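Local coordinates for protein SusD homolog (Bacteroides thetaiotaomicron, PDB 3EHM) that probably binds mucin O-glycans at the cell surface, as a SusD-like lipoprotein taking part in their utilization by this gut bacterium, at residues 268-272 and 325-331. Numbering follows the deposited sequence.
Sequences NETRM and AKFASRP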
ATOM      1  N   ASN A 268      -6.591   2.909  20.787  1.00 15.13           N
ATOM      2  CA  ASN A 268      -5.274   2.575  21.319  1.00 15.14           C
ATOM      3  C   ASN A 268      -4.839   1.205  20.819  1.00 15.69           C
ATOM      4  O   ASN A 268      -4.287   0.400  21.576  1.00 15.47           O
ATOM      5  CB  ASN A 268      -5.308   2.582  22.848  1.00 16.30           C
ATOM      6  CG  ASN A 268      -5.445   3.973  23.412  1.00 15.61           C
ATOM      7  OD1 ASN A 268      -6.371   4.263  24.174  1.00 18.30           O
ATOM      8  ND2 ASN A 268      -4.526   4.851  23.036  1.00 10.90           N
ATOM      9  N   GLU A 269      -5.081   0.952  19.537  1.00 16.11           N
ATOM     10  CA  GLU A 269      -4.750  -0.332  18.938  1.00 16.41           C
ATOM     11  C   GLU A 269      -3.613  -0.297  17.918  1.00 16.47           C
ATOM     12  O   GLU A 269      -2.923  -1.291  17.733  1.00 19.56           O
ATOM     13  CB  GLU A 269      -6.012  -0.945  18.308  1.00 17.20           C
ATOM     14  CG  GLU A 269      -7.144  -1.153  19.327  1.00 18.43           C
ATOM     15  CD  GLU A 269      -8.433  -1.688  18.718  1.00 20.73           C
ATOM     16  OE1 GLU A 269      -8.819  -1.234  17.620  1.00 19.87           O
ATOM     17  OE2 GLU A 269      -9.072  -2.554  19.352  1.00 20.42           O
ATOM     18  N   THR A 270      -3.402   0.836  17.259  1.00 16.60           N
ATOM     19  CA  THR A 270      -2.330   0.913  16.273  1.00 14.33           C
ATOM     20  C   THR A 270      -1.069   1.579  16.809  1.00 12.87           C
ATOM     21  O   THR A 270      -1.096   2.721  17.260  1.00 12.90           O
ATOM     22  CB  THR A 270      -2.799   1.640  15.001  1.00 14.72           C
ATOM     23  OG1 THR A 270      -3.817   0.857  14.367  1.00 14.45           O
ATOM     24  CG2 THR A 270      -1.636   1.828  14.028  1.00 14.07           C
ATOM     25  N   ARG A 271       0.039   0.847  16.738  1.00 11.51           N
ATOM     26  CA  ARG A 271       1.328   1.322  17.227  1.00 12.80           C
ATOM     27  C   ARG A 271       2.426   1.039  16.198  1.00 13.86           C
ATOM     28  O   ARG A 271       2.163   0.438  15.155  1.00 13.62           O
ATOM     29  CB  ARG A 271       1.645   0.623  18.553  1.00 11.57           C
ATOM     30  CG  ARG A 271       0.626   0.909  19.670  1.00 11.38           C
ATOM     31  CD  ARG A 271       0.773   2.342  20.164  1.00 12.53           C
ATOM     32  NE  ARG A 271      -0.125   2.694  21.267  1.00 11.92           N
ATOM     33  CZ  ARG A 271      -1.287   3.327  21.120  1.00 15.24           C
ATOM     34  NH1 ARG A 271      -1.713   3.678  19.912  1.00 11.26           N
ATOM     35  NH2 ARG A 271      -2.011   3.645  22.187  1.00 13.18           N
HETATM   36  N   MSE A 272       3.649   1.475  16.491  1.00 13.44           N
HETATM   37  CA  MSE A 272       4.785   1.271  15.587  1.00 13.33           C
HETATM   38  C   MSE A 272       5.128  -0.212  15.435  1.00 12.65           C
HETATM   39  O   MSE A 272       5.251  -0.932  16.426  1.00 13.00           O
HETATM   40  CB  MSE A 272       6.014   2.030  16.105  1.00 14.21           C
HETATM   41  CG  MSE A 272       7.250   1.912  15.215  1.00 15.30           C
HETATM   42 SE   MSE A 272       8.791   2.824  15.977  1.00 24.25          SE
HETATM   43  CE  MSE A 272       9.042   1.712  17.541  1.00 14.00           C
ATOM     44  N   ALA A 325       1.390  -2.060  25.562  1.00 15.72           N
ATOM     45  CA  ALA A 325       1.577  -1.535  24.219  1.00 15.90           C
ATOM     46  C   ALA A 325       0.777  -0.251  24.030  1.00 15.16           C
ATOM     47  O   ALA A 325       0.946   0.445  23.032  1.00 14.64           O
ATOM     48  CB  ALA A 325       1.166  -2.579  23.180  1.00 14.71           C
ATOM     49  N   LYS A 326      -0.096   0.067  24.982  1.00 13.88           N
ATOM     50  CA  LYS A 326      -0.865   1.298  24.868  1.00 14.37           C
ATOM     51  C   LYS A 326       0.124   2.450  24.810  1.00 14.87           C
ATOM     52  O   LYS A 326      -0.128   3.465  24.162  1.00 16.06           O
ATOM     53  CB  LYS A 326      -1.811   1.490  26.061  1.00 15.85           C
ATOM     54  CG  LYS A 326      -2.490   2.863  26.064  1.00 16.84           C
ATOM     55  CD  LYS A 326      -3.556   3.009  27.141  1.00 19.16           C
ATOM     56  CE  LYS A 326      -4.140   4.423  27.132  1.00 19.87           C
ATOM     57  NZ  LYS A 326      -5.258   4.587  28.107  1.00 20.08           N
ATOM     58  N   PHE A 327       1.260   2.282  25.477  1.00 15.49           N
ATOM     59  CA  PHE A 327       2.275   3.321  25.497  1.00 15.71           C
ATOM     60  C   PHE A 327       3.520   3.030  24.673  1.00 15.81           C
ATOM     61  O   PHE A 327       4.585   3.603  24.912  1.00 16.29           O
ATOM     62  CB  PHE A 327       2.641   3.645  26.943  1.00 16.88           C
ATOM     63  CG  PHE A 327       1.460   4.067  27.759  1.00 19.61           C
ATOM     64  CD1 PHE A 327       0.762   3.144  28.527  1.00 17.16           C
ATOM     65  CD2 PHE A 327       0.993   5.379  27.694  1.00 19.96           C
ATOM     66  CE1 PHE A 327      -0.391   3.519  29.218  1.00 20.61           C
ATOM     67  CE2 PHE A 327      -0.155   5.759  28.380  1.00 20.61           C
ATOM     68  CZ  PHE A 327      -0.848   4.825  29.143  1.00 18.84           C
ATOM     69  N   ALA A 328       3.385   2.132  23.702  1.00 15.40           N
ATOM     70  CA  ALA A 328       4.492   1.817  22.812  1.00 14.35           C
ATOM     71  C   ALA A 328       4.544   3.000  21.850  1.00 14.49           C
ATOM     72  O   ALA A 328       3.650   3.850  21.869  1.00 13.92           O
ATOM     73  CB  ALA A 328       4.207   0.529  22.046  1.00 16.18           C
ATOM     74  N   SER A 329       5.580   3.070  21.021  1.00 14.48           N
ATOM     75  CA  SER A 329       5.685   4.167  20.062  1.00 14.23           C
ATOM     76  C   SER A 329       4.427   4.192  19.194  1.00 14.40           C
ATOM     77  O   SER A 329       3.889   3.142  18.839  1.00 13.70           O
ATOM     78  CB  SER A 329       6.926   3.986  19.183  1.00 13.88           C
ATOM     79  OG  SER A 329       8.109   4.156  19.944  1.00 11.63           O
ATOM     80  N   ARG A 330       3.963   5.391  18.861  1.00 14.65           N
ATOM     81  CA  ARG A 330       2.764   5.554  18.047  1.00 15.53           C
ATOM     82  C   ARG A 330       3.068   6.304  16.765  1.00 15.66           C
ATOM     83  O   ARG A 330       3.997   7.101  16.713  1.00 14.62           O
ATOM     84  CB  ARG A 330       1.707   6.374  18.791  1.00 15.24           C
ATOM     85  CG  ARG A 330       1.416   5.932  20.198  1.00 19.01           C
ATOM     86  CD  ARG A 330       0.317   6.799  20.795  1.00 18.51           C
ATOM     87  NE  ARG A 330       0.071   6.462  22.193  1.00 21.68           N
ATOM     88  CZ  ARG A 330      -0.979   6.883  22.890  1.00 20.12           C
ATOM     89  NH1 ARG A 330      -1.887   7.658  22.314  1.00 19.39           N
ATOM     90  NH2 ARG A 330      -1.116   6.527  24.160  1.00 19.64           N
ATOM     91  N   PRO A 331       2.280   6.058  15.710  1.00 16.10           N
ATOM     92  CA  PRO A 331       2.522   6.772  14.457  1.00 16.05           C
ATOM     93  C   PRO A 331       2.213   8.243  14.733  1.00 17.10           C
ATOM     94  O   PRO A 331       1.247   8.549  15.438  1.00 17.16           O
ATOM     95  CB  PRO A 331       1.496   6.157  13.505  1.00 17.83           C
ATOM     96  CG  PRO A 331       1.327   4.768  14.035  1.00 16.02           C
ATOM     97  CD  PRO A 331       1.276   4.997  15.525  1.00 15.64           C
TER
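Arg271 reaches from strand 270-272 into the loop 325-331. Its CB lies 3.4 Å from Ser329 O, the carbonyl that also accepts Met272 N in a nearly straight backbone hydrogen bond (2.9 Å, 169°). The bend at chi2 (-72°) turns CD, like CG before it, along Ala325 O and brings the guanidinium edge up to the 3-10 segment. There NE and NH2 grip a single atom side-on, Lys326 O; the NH2 bond is the shorter at 2.7 Å, while NE approaches from well above the carbonyl plane and shares a weak bond with Ala325 O. NH1 turns back to its own strand, donating to Thr270 O at 2.9 Å and to Val264 O of helix 261-266.

Arg330 lies alongside, pointing the same way, and its guanidinium stacks flat on that of Arg271, centres 4.0 Å apart and planes at 13°. The carbonyls ringing the Arg271 guanidinium probably offset the cost of two like charges, and Arg330 NH2 adds a weak bond to Lys326 O. Beyond the stack, the selenomethionine methyl CE of Met272 rests 3.5 Å from Ser329 CB, and Pro331 CD packs over Thr270 O.

A leucine in place of Arg271 would probably leave Lys326 O without the two guanidinium donors that grip it and Arg330 without the guanidinium it stacks on. This arginine-arginine guanidinium stack, its edge bound to loop carbonyls, joins the two-stranded antiparallel sheet 67-69/270-272 to the loop preceding strand 339-342 in the SusD-like fold.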